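Assembly chaperone of ribosomal protein L4 (Acl4) (Chaetomium thermophilum, PDB 5TQB) probably binds newly made ribosomal protein L4 and shields it until it joins the ribosome, using a superhelical stack of paired helices of the tetratricopeptide-repeat kind. Local coordinates at residues R142-E147 against I180-E186; V153-M157 against T190-V194; F88-Q93 against W105-G109. All blocks are in the same frame, centred on the assembly; numbering follows the deposited sequence.

Contact 1: R142-E147 against I180-E186; sequences RRRLAE and IAPEWPE. With EDO (1,2-ethanediol), chain H; EDO (1,2-ethanediol), chain I.
Arg143 lies across the indole of Trp184 in a CH-pi contact: its CD stands 3.6 Å from the centroid of the six-membered ring, 10° off the normal. The arginine chain is extended from CG to NE, which carries the guanidinium over the CE3 and CZ3 side of the ring with the two planes almost parallel. Over the opposite indole face sits a 1,2-ethanediol, probably from the crystallisation liquor.

The polar contacts centre on Glu147. Trp184 NE1 donates to the anti lone pair of Glu147 OE2 at 2.6 Å; the bond is bent (149° at the hydrogen), the oxygen tilted 17° out of the indole plane. Within helix 131-156, Arg144 bridges the same carboxylate side-on, NE to Glu147 OE1 and NH2 to Glu147 OE2, both at 2.9 Å, a second-shell residue positioning Glu147 for Trp184. Arg143 NE and Glu183 OE1 form only a long salt bridge of 3.7 Å.

Apolar contacts hold the other end. Ile180 CD1 reaches Leu145 CD2 at 3.7 Å and also touches Ala146 CB, while Ala146 CB meets Ala181 CB at 3.9 Å. Ile180 ends helix 166-180, and Ala181 to Trp184 form a type I beta turn leading into helix 185-197, so the contact sets an interhelical turn against helix 131-156.

Glu186 is paired with a basic side chain of the other protein's chain and with Ser230. With two donors on its OE2, Glu147 is likely to stay ionised despite this nearby carboxylate, and the bond at its edge with the arginine across its face probably limit how far the indole can turn.

Contact 2: V153-M157 against T190-V194; sequences VEVYM and TVANV
Val153 and Thr190 meet tip to tip through methyl groups, Val153 CG1 lying 3.7 Å from Thr190 CG2. The same CG1 meets Val194 CG2 at 3.8 Å, the two valines crossing at about a right angle, so one methyl touches both Thr190 and Val194. Met157, present as selenomethionine, adds a second set of contacts. Its SE passes 4.2 Å from Val194 CG2, and its CE comes 3.4 Å from the backbone Asn193 O. The bend at the end of this chain (chi3 71°) is what turns CE toward that carbonyl.

Thr190 has its CG2 anti to the backbone N (chi1 -58° for OG1), which aims the methyl at Val153 and leaves OG1 to bond Glu186 O one helical turn earlier. Glu154 OE2 approaches Thr190 OG1 only to 4.2 Å, too far for a bond. The Glu154 carboxylate instead pairs, outside this contact, with a basic side chain and the backbone of the other protein's chain. A basic side chain of that chain also bonds Asn193 OD1, so the polar groups beside the apolar contact are taken up by the partner.

This is side-chain packing between helices of an all-helical, TPR-type array, beside the surface that meets the other protein. It joins the C-terminal end of helix 131-156 to helix 185-197. Helix 166-180, between them in sequence, touches Val153 through Cys170 and Leu173, while Val155 turns to helix 100-125 and Val191 and Ala192 meet helix 201-212.

Contact 3: F88-Q93 against W105-G109; sequences FLWLAQ and WFERG
Ala92 sits over the centre of the Phe106 ring and marks the tight part of the contact. Its CB is 3.3 Å from the Phe106 ring centroid, 9° off the normal, a close CH-pi contact. The same Ala92 CB is 3.5 Å from Trp105 CB, so one small side chain lies against two aromatic residues. Gly109 completes this part: its CA lies 3.8 Å from Leu89 CD2, and a beta carbon placed on Gly109 would clash with that methyl. Ala92 and Gly109 thus probably allow the short interaxial distance of 7.7 Å between segments running nearly antiparallel, at 165°.

Trp105 spans both parts; the outer indole and the Arg108 guanidinium form the looser side. Leu91 CD1 covers a face of the indole, 3.8 Å from the centroid of its six-membered ring, and Leu91 CB lies on the same ring system. Phe88 comes to Trp105 edge to edge rather than stacked, with Phe88 CD1 3.9 Å from Trp105 CZ3. Beyond it, the guanidinium of Arg108 receives Phe88 CE1 over one face, where Arg108 NH1 is the nearest atom at 3.7 Å; bends at chi2 and chi3 fold the arginine back to that position. Replacing Trp105 with an alanine would probably strip Leu91 of the ring face it packs on and leave the Phe88 ring edge without its neighbour, opening a gap on this side of the hairpin.

The two segments belong to consecutive helices, 86-94 and 100-125, paired as a helical hairpin. Helix 58-71 packs on Phe88, Leu91 and Arg108 through Val69; helix 131-156 meets Leu89 through Thr148 and Phe106 through Ala151, Val152 and Val155. The chain of the other protein reaches Leu89, Gln93 and Phe106.

In the fold
Contact 3 closes first along the chain, pairing helix 86-94 with helix 100-125. Contacts 1 and 2 follow, both joining helix 131-156 to helix 185-197; their segments alternate, since along both helices the chain passes contact 1 before contact 2. Those two lie about 14 Å apart between centres. The centre of contact 3 is about 17 Å from each. It touches contact 2 where Val155 CG2 packs on Phe106 CE1 at 4.1 Å, whereas contact 1 stays about 5 Å away between nearest atoms. Helix 131-156, shared by contacts 1 and 2 and touching contact 3, lies between the neighbouring helices, as in a TPR-type solenoid. Each contact also has residues touching the second protein, consistent with a chaperone holding its client.

Contact 1: R142-E147 against I180-E186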
loop_
_atom_site.group_PDB
_atom_site.type_symbol
_atom_site.label_atom_id
_atom_site.label_comp_id
_atom_site.label_asym_id
_atom_site.label_seq_id
_atom_site.Cartn_x
_atom_site.Cartn_y
_atom_site.Cartn_z
ATOM N N ARG B 142 -15.794 9.409 9.531
ATOM C CA ARG B 142 -16.498 9.770 8.302
ATOM C C ARG B 142 -15.869 9.092 7.089
ATOM O O ARG B 142 -16.565 8.737 6.134
ATOM C CB ARG B 142 -16.500 11.288 8.106
ATOM C CG ARG B 142 -17.535 12.015 8.944
ATOM C CD ARG B 142 -17.426 13.525 8.794
ATOM N NE ARG B 142 -18.501 14.215 9.501
ATOM C CZ ARG B 142 -18.471 15.499 9.847
ATOM N NH1 ARG B 142 -17.416 16.251 9.561
ATOM N NH2 ARG B 142 -19.500 16.034 10.487
ATOM N N ARG B 143 -14.553 8.913 7.132
ATOM C CA ARG B 143 -13.846 8.256 6.040
ATOM C C ARG B 143 -14.169 6.768 5.998
ATOM O O ARG B 143 -14.361 6.208 4.919
ATOM C CB ARG B 143 -12.342 8.483 6.156
ATOM C CG ARG B 143 -11.943 9.902 5.828
ATOM C CD ARG B 143 -10.536 10.210 6.282
ATOM N NE ARG B 143 -10.210 11.616 6.075
ATOM C CZ ARG B 143 -9.100 12.196 6.508
ATOM N NH1 ARG B 143 -8.203 11.491 7.182
ATOM N NH2 ARG B 143 -8.890 13.482 6.270
ATOM N N ARG B 144 -14.246 6.133 7.166
ATOM C CA ARG B 144 -14.627 4.725 7.237
ATOM C C ARG B 144 -16.052 4.547 6.726
ATOM O O ARG B 144 -16.368 3.555 6.061
ATOM C CB ARG B 144 -14.529 4.193 8.675
ATOM C CG ARG B 144 -13.117 4.154 9.269
ATOM C CD ARG B 144 -12.161 3.237 8.503
ATOM N NE ARG B 144 -11.472 3.937 7.418
ATOM C CZ ARG B 144 -10.515 4.846 7.591
ATOM N NH1 ARG B 144 -10.120 5.195 8.815
ATOM N NH2 ARG B 144 -9.955 5.422 6.534
ATOM N N LEU B 145 -16.915 5.506 7.056
ATOM C CA LEU B 145 -18.299 5.484 6.598
ATOM C C LEU B 145 -18.358 5.661 5.089
ATOM O O LEU B 145 -19.084 4.942 4.406
ATOM C CB LEU B 145 -19.120 6.583 7.274
ATOM C CG LEU B 145 -20.577 6.696 6.797
ATOM C CD1 LEU B 145 -21.339 5.403 7.047
ATOM C CD2 LEU B 145 -21.281 7.862 7.471
ATOM N N ALA B 146 -17.595 6.623 4.575
ATOM C CA ALA B 146 -17.559 6.895 3.143
ATOM C C ALA B 146 -17.106 5.655 2.383
ATOM O O ALA B 146 -17.674 5.298 1.343
ATOM C CB ALA B 146 -16.633 8.055 2.855
ATOM N N GLU B 147 -16.085 4.995 2.919
ATOM C CA GLU B 147 -15.574 3.765 2.334
ATOM C C GLU B 147 -16.620 2.650 2.388
ATOM O O GLU B 147 -16.650 1.781 1.523
ATOM C CB GLU B 147 -14.298 3.326 3.056
ATOM C CG GLU B 147 -13.091 4.229 2.802
ATOM C CD GLU B 147 -12.025 4.130 3.903
ATOM O OE1 GLU B 147 -12.076 3.178 4.712
ATOM O OE2 GLU B 147 -11.139 5.011 3.962
ATOM N N ILE B 180 -19.694 13.803 2.964
ATOM C CA ILE B 180 -19.049 13.564 4.256
ATOM C C ILE B 180 -17.523 13.493 4.166
ATOM O O ILE B 180 -16.832 13.713 5.162
ATOM C CB ILE B 180 -19.575 12.266 4.918
ATOM C CG1 ILE B 180 -19.130 11.032 4.120
ATOM C CG2 ILE B 180 -21.095 12.331 5.059
ATOM C CD1 ILE B 180 -19.621 9.700 4.676
ATOM N N ALA B 181 -17.000 13.182 2.982
ATOM C CA ALA B 181 -15.558 13.048 2.800
ATOM C C ALA B 181 -15.095 13.481 1.410
ATOM O O ALA B 181 -14.565 12.664 0.649
ATOM C CB ALA B 181 -15.137 11.615 3.062
ATOM N N PRO B 182 -15.279 14.771 1.077
ATOM C CA PRO B 182 -14.869 15.281 -0.238
ATOM C C PRO B 182 -13.351 15.360 -0.395
ATOM O O PRO B 182 -12.856 15.596 -1.497
ATOM C CB PRO B 182 -15.479 16.684 -0.268
ATOM C CG PRO B 182 -15.535 17.090 1.157
ATOM C CD PRO B 182 -15.841 15.835 1.927
ATOM N N GLU B 183 -12.628 15.161 0.703
ATOM C CA GLU B 183 -11.171 15.252 0.708
ATOM C C GLU B 183 -10.521 13.873 0.615
ATOM O O GLU B 183 -9.297 13.758 0.598
ATOM C CB GLU B 183 -10.687 15.970 1.976
ATOM C CG GLU B 183 -10.789 15.156 3.283
ATOM C CD GLU B 183 -12.222 14.930 3.749
ATOM O OE1 GLU B 183 -12.541 13.797 4.177
ATOM O OE2 GLU B 183 -13.026 15.885 3.695
ATOM N N TRP B 184 -11.345 12.834 0.559
ATOM C CA TRP B 184 -10.865 11.460 0.539
ATOM C C TRP B 184 -10.854 10.928 -0.898
ATOM O O TRP B 184 -11.887 10.960 -1.572
ATOM C CB TRP B 184 -11.783 10.608 1.408
ATOM C CG TRP B 184 -11.148 9.398 2.020
ATOM C CD1 TRP B 184 -11.658 8.134 2.040
ATOM C CD2 TRP B 184 -9.902 9.339 2.726
ATOM N NE1 TRP B 184 -10.810 7.291 2.709
ATOM C CE2 TRP B 184 -9.721 8.004 3.138
ATOM C CE3 TRP B 184 -8.920 10.281 3.049
ATOM C CZ2 TRP B 184 -8.597 7.585 3.850
ATOM C CZ3 TRP B 184 -7.804 9.864 3.757
ATOM C CH2 TRP B 184 -7.653 8.528 4.149
ATOM N N PRO B 185 -9.687 10.453 -1.381
ATOM C CA PRO B 185 -9.596 10.007 -2.780
ATOM C C PRO B 185 -10.567 8.895 -3.193
ATOM O O PRO B 185 -10.993 8.872 -4.348
ATOM C CB PRO B 185 -8.151 9.502 -2.910
ATOM C CG PRO B 185 -7.451 9.853 -1.657
ATOM C CD PRO B 185 -8.356 10.654 -0.787
ATOM N N GLU B 186 -10.900 7.992 -2.279
ATOM C CA GLU B 186 -11.736 6.843 -2.607
ATOM C C GLU B 186 -13.174 7.234 -2.959
ATOM O O GLU B 186 -13.856 6.525 -3.701
ATOM C CB GLU B 186 -11.734 5.856 -1.445
ATOM C CG GLU B 186 -12.587 4.624 -1.672
ATOM C CD GLU B 186 -11.969 3.369 -1.076
ATOM O OE1 GLU B 186 -12.678 2.646 -0.345
ATOM O OE2 GLU B 186 -10.778 3.103 -1.348
HETATM C C1 EDO H . -9.050 6.254 0.537
HETATM O O1 EDO H . -8.662 7.237 -0.396
HETATM C C2 EDO H . -8.660 4.869 0.072
HETATM O O2 EDO H . -9.362 3.916 0.842
HETATM C C1 EDO I . -9.075 1.832 4.904
HETATM O O1 EDO I . -8.790 2.550 3.722
HETATM C C2 EDO I . -9.751 0.530 4.539
HETATM O O2 EDO I . -10.682 0.775 3.509
#

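Contact 2: V153-M157 against T190-V194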
loop_
_atom_site.group_PDB
_atom_site.type_symbol
_atom_site.label_atom_id
_atom_site.label_comp_id
_atom_site.label_asym_id
_atom_site.label_seq_id
_atom_site.Cartn_x
_atom_site.Cartn_y
_atom_site.Cartn_z
ATOM N N VAL B 153 -21.749 0.475 -3.075
ATOM C CA VAL B 153 -21.796 0.834 -4.488
ATOM C C VAL B 153 -21.260 -0.304 -5.352
ATOM O O VAL B 153 -21.871 -0.671 -6.358
ATOM C CB VAL B 153 -20.983 2.127 -4.773
ATOM C CG1 VAL B 153 -20.773 2.332 -6.274
ATOM C CG2 VAL B 153 -21.680 3.344 -4.170
ATOM N N GLU B 154 -20.128 -0.867 -4.942
ATOM C CA GLU B 154 -19.443 -1.893 -5.722
ATOM C C GLU B 154 -20.197 -3.229 -5.717
ATOM O O GLU B 154 -20.086 -4.012 -6.664
ATOM C CB GLU B 154 -18.004 -2.067 -5.219
ATOM C CG GLU B 154 -17.107 -0.857 -5.515
ATOM C CD GLU B 154 -15.885 -0.753 -4.590
ATOM O OE1 GLU B 154 -15.560 -1.741 -3.892
ATOM O OE2 GLU B 154 -15.250 0.329 -4.561
ATOM N N VAL B 155 -20.970 -3.491 -4.665
ATOM C CA VAL B 155 -21.829 -4.675 -4.648
ATOM C C VAL B 155 -22.944 -4.516 -5.686
ATOM O O VAL B 155 -23.300 -5.472 -6.381
ATOM C CB VAL B 155 -22.456 -4.923 -3.258
ATOM C CG1 VAL B 155 -23.343 -6.154 -3.282
ATOM C CG2 VAL B 155 -21.375 -5.093 -2.201
ATOM N N TYR B 156 -23.489 -3.305 -5.791
ATOM C CA TYR B 156 -24.586 -3.050 -6.718
ATOM C C TYR B 156 -24.125 -2.998 -8.171
ATOM O O TYR B 156 -24.947 -3.046 -9.085
ATOM C CB TYR B 156 -25.333 -1.765 -6.348
ATOM C CG TYR B 156 -26.391 -1.987 -5.292
ATOM C CD1 TYR B 156 -27.570 -2.662 -5.595
ATOM C CD2 TYR B 156 -26.210 -1.537 -3.998
ATOM C CE1 TYR B 156 -28.535 -2.877 -4.634
ATOM C CE2 TYR B 156 -27.171 -1.745 -3.029
ATOM C CZ TYR B 156 -28.327 -2.416 -3.348
ATOM O OH TYR B 156 -29.278 -2.616 -2.373
HETATM N N MSE B 157 -22.812 -2.907 -8.378
HETATM C CA MSE B 157 -22.251 -2.919 -9.725
HETATM C C MSE B 157 -21.618 -4.271 -10.034
HETATM O O MSE B 157 -21.007 -4.450 -11.087
HETATM C CB MSE B 157 -21.226 -1.802 -9.889
HETATM C CG MSE B 157 -21.809 -0.411 -9.715
HETATM SE SE MSE B 157 -20.487 0.991 -9.974
HETATM C CE MSE B 157 -20.261 0.814 -11.897
ATOM N N THR B 190 -14.792 6.341 -6.548
ATOM C CA THR B 190 -16.041 5.599 -6.647
ATOM C C THR B 190 -17.052 6.362 -7.488
ATOM O O THR B 190 -17.886 5.757 -8.160
ATOM C CB THR B 190 -16.619 5.301 -5.249
ATOM O OG1 THR B 190 -15.656 4.558 -4.496
ATOM C CG2 THR B 190 -17.903 4.486 -5.333
ATOM N N VAL B 191 -16.978 7.688 -7.449
ATOM C CA VAL B 191 -17.815 8.517 -8.300
ATOM C C VAL B 191 -17.476 8.197 -9.756
ATOM O O VAL B 191 -18.364 8.042 -10.591
ATOM C CB VAL B 191 -17.614 10.022 -7.994
ATOM C CG1 VAL B 191 -18.164 10.903 -9.115
ATOM C CG2 VAL B 191 -18.278 10.391 -6.675
ATOM N N ALA B 192 -16.185 8.075 -10.047
ATOM C CA ALA B 192 -15.733 7.781 -11.403
ATOM C C ALA B 192 -16.223 6.408 -11.853
ATOM O O ALA B 192 -16.661 6.239 -12.994
ATOM C CB ALA B 192 -14.221 7.850 -11.479
ATOM N N ASN B 193 -16.145 5.439 -10.944
ATOM C CA ASN B 193 -16.587 4.078 -11.212
ATOM C C ASN B 193 -18.011 4.089 -11.736
ATOM O O ASN B 193 -18.300 3.508 -12.782
ATOM C CB ASN B 193 -16.513 3.237 -9.939
ATOM C CG ASN B 193 -16.080 1.808 -10.202
ATOM O OD1 ASN B 193 -16.328 1.257 -11.273
ATOM N ND2 ASN B 193 -15.422 1.202 -9.223
ATOM N N VAL B 194 -18.889 4.775 -11.013
ATOM C CA VAL B 194 -20.291 4.924 -11.411
ATOM C C VAL B 194 -20.420 5.603 -12.773
ATOM O O VAL B 194 -21.097 5.096 -13.665
ATOM C CB VAL B 194 -21.087 5.737 -10.358
ATOM C CG1 VAL B 194 -22.514 6.006 -10.830
ATOM C CG2 VAL B 194 -21.102 5.005 -9.019
#

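Contact 3: F88-Q93 against W105-G109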
loop_
_atom_site.group_PDB
_atom_site.type_symbol
_atom_site.label_atom_id
_atom_site.label_comp_id
_atom_site.label_asym_id
_atom_site.label_seq_id
_atom_site.Cartn_x
_atom_site.Cartn_y
_atom_site.Cartn_z
ATOM N N PHE B 88 -18.849 -5.781 11.648
ATOM C CA PHE B 88 -19.951 -5.801 10.690
ATOM C C PHE B 88 -19.410 -5.704 9.272
ATOM O O PHE B 88 -19.870 -6.404 8.369
ATOM C CB PHE B 88 -20.928 -4.652 10.950
ATOM C CG PHE B 88 -21.574 -4.702 12.303
ATOM C CD1 PHE B 88 -22.605 -5.587 12.559
ATOM C CD2 PHE B 88 -21.150 -3.864 13.318
ATOM C CE1 PHE B 88 -23.201 -5.637 13.806
ATOM C CE2 PHE B 88 -21.742 -3.906 14.565
ATOM C CZ PHE B 88 -22.771 -4.794 14.808
ATOM N N LEU B 89 -18.418 -4.837 9.089
ATOM C CA LEU B 89 -17.857 -4.567 7.773
ATOM C C LEU B 89 -17.097 -5.776 7.249
ATOM O O LEU B 89 -17.139 -6.072 6.052
ATOM C CB LEU B 89 -16.942 -3.339 7.819
ATOM C CG LEU B 89 -17.553 -2.086 8.460
ATOM C CD1 LEU B 89 -16.562 -0.930 8.446
ATOM C CD2 LEU B 89 -18.853 -1.676 7.778
ATOM N N TRP B 90 -16.408 -6.483 8.142
ATOM C CA TRP B 90 -15.669 -7.674 7.738
ATOM C C TRP B 90 -16.599 -8.814 7.353
ATOM O O TRP B 90 -16.298 -9.573 6.436
ATOM C CB TRP B 90 -14.715 -8.138 8.840
ATOM C CG TRP B 90 -13.353 -7.531 8.720
ATOM C CD1 TRP B 90 -12.778 -6.635 9.571
ATOM C CD2 TRP B 90 -12.401 -7.760 7.676
ATOM N NE1 TRP B 90 -11.525 -6.296 9.125
ATOM C CE2 TRP B 90 -11.268 -6.976 7.965
ATOM C CE3 TRP B 90 -12.395 -8.558 6.526
ATOM C CZ2 TRP B 90 -10.141 -6.961 7.147
ATOM C CZ3 TRP B 90 -11.271 -8.544 5.716
ATOM C CH2 TRP B 90 -10.160 -7.752 6.031
ATOM N N LEU B 91 -17.716 -8.946 8.063
ATOM C CA LEU B 91 -18.690 -9.993 7.766
ATOM C C LEU B 91 -19.318 -9.773 6.396
ATOM O O LEU B 91 -19.681 -10.733 5.710
ATOM C CB LEU B 91 -19.777 -10.039 8.834
ATOM C CG LEU B 91 -19.387 -10.745 10.135
ATOM C CD1 LEU B 91 -20.380 -10.410 11.228
ATOM C CD2 LEU B 91 -19.313 -12.252 9.925
ATOM N N ALA B 92 -19.435 -8.506 6.008
ATOM C CA ALA B 92 -19.971 -8.129 4.704
ATOM C C ALA B 92 -19.045 -8.592 3.581
ATOM O O ALA B 92 -19.505 -9.125 2.572
ATOM C CB ALA B 92 -20.173 -6.620 4.635
ATOM N N GLN B 93 -17.741 -8.394 3.761
ATOM C CA GLN B 93 -16.763 -8.787 2.753
ATOM C C GLN B 93 -16.557 -10.292 2.723
ATOM O O GLN B 93 -16.314 -10.880 1.665
ATOM C CB GLN B 93 -15.421 -8.108 3.006
ATOM C CG GLN B 93 -15.383 -6.663 2.565
ATOM C CD GLN B 93 -14.019 -6.010 2.734
ATOM O OE1 GLN B 93 -13.895 -4.794 2.583
ATOM N NE2 GLN B 93 -12.993 -6.805 3.042
ATOM N N TRP B 105 -25.016 -6.423 6.042
ATOM C CA TRP B 105 -23.930 -6.263 7.005
ATOM C C TRP B 105 -23.316 -4.863 6.936
ATOM O O TRP B 105 -23.034 -4.246 7.968
ATOM C CB TRP B 105 -22.846 -7.319 6.776
ATOM C CG TRP B 105 -23.186 -8.678 7.310
ATOM C CD1 TRP B 105 -23.277 -9.837 6.599
ATOM C CD2 TRP B 105 -23.477 -9.018 8.673
ATOM N NE1 TRP B 105 -23.605 -10.879 7.433
ATOM C CE2 TRP B 105 -23.737 -10.403 8.710
ATOM C CE3 TRP B 105 -23.544 -8.286 9.864
ATOM C CZ2 TRP B 105 -24.057 -11.072 9.891
ATOM C CZ3 TRP B 105 -23.865 -8.951 11.036
ATOM C CH2 TRP B 105 -24.115 -10.331 11.040
ATOM N N PHE B 106 -23.114 -4.365 5.719
ATOM C CA PHE B 106 -22.532 -3.043 5.516
ATOM C C PHE B 106 -23.435 -1.972 6.114
ATOM O O PHE B 106 -22.956 -1.012 6.721
ATOM C CB PHE B 106 -22.340 -2.763 4.020
ATOM C CG PHE B 106 -21.081 -3.353 3.430
ATOM C CD1 PHE B 106 -21.108 -3.969 2.183
ATOM C CD2 PHE B 106 -19.868 -3.259 4.091
ATOM C CE1 PHE B 106 -19.955 -4.501 1.623
ATOM C CE2 PHE B 106 -18.714 -3.790 3.539
ATOM C CZ PHE B 106 -18.759 -4.411 2.303
ATOM N N GLU B 107 -24.742 -2.139 5.931
ATOM C CA GLU B 107 -25.714 -1.175 6.432
ATOM C C GLU B 107 -25.683 -1.125 7.951
ATOM O O GLU B 107 -25.724 -0.049 8.543
ATOM C CB GLU B 107 -27.125 -1.516 5.941
ATOM C CG GLU B 107 -27.426 -1.012 4.537
ATOM C CD GLU B 107 -28.827 -1.377 4.062
ATOM O OE1 GLU B 107 -29.557 -2.070 4.803
ATOM O OE2 GLU B 107 -29.199 -0.966 2.940
ATOM N N ARG B 108 -25.604 -2.292 8.579
ATOM C CA ARG B 108 -25.483 -2.366 10.029
ATOM C C ARG B 108 -24.228 -1.639 10.492
ATOM O O ARG B 108 -24.233 -0.972 11.528
ATOM C CB ARG B 108 -25.433 -3.821 10.488
ATOM C CG ARG B 108 -26.778 -4.528 10.424
ATOM C CD ARG B 108 -27.138 -5.197 11.735
ATOM N NE ARG B 108 -26.910 -6.639 11.716
ATOM C CZ ARG B 108 -26.721 -7.381 12.804
ATOM N NH1 ARG B 108 -26.703 -6.820 14.008
ATOM N NH2 ARG B 108 -26.534 -8.688 12.689
ATOM N N GLY B 109 -23.157 -1.767 9.714
ATOM C CA GLY B 109 -21.899 -1.123 10.037
ATOM C C GLY B 109 -21.980 0.380 9.870
ATOM O O GLY B 109 -21.453 1.140 10.688
#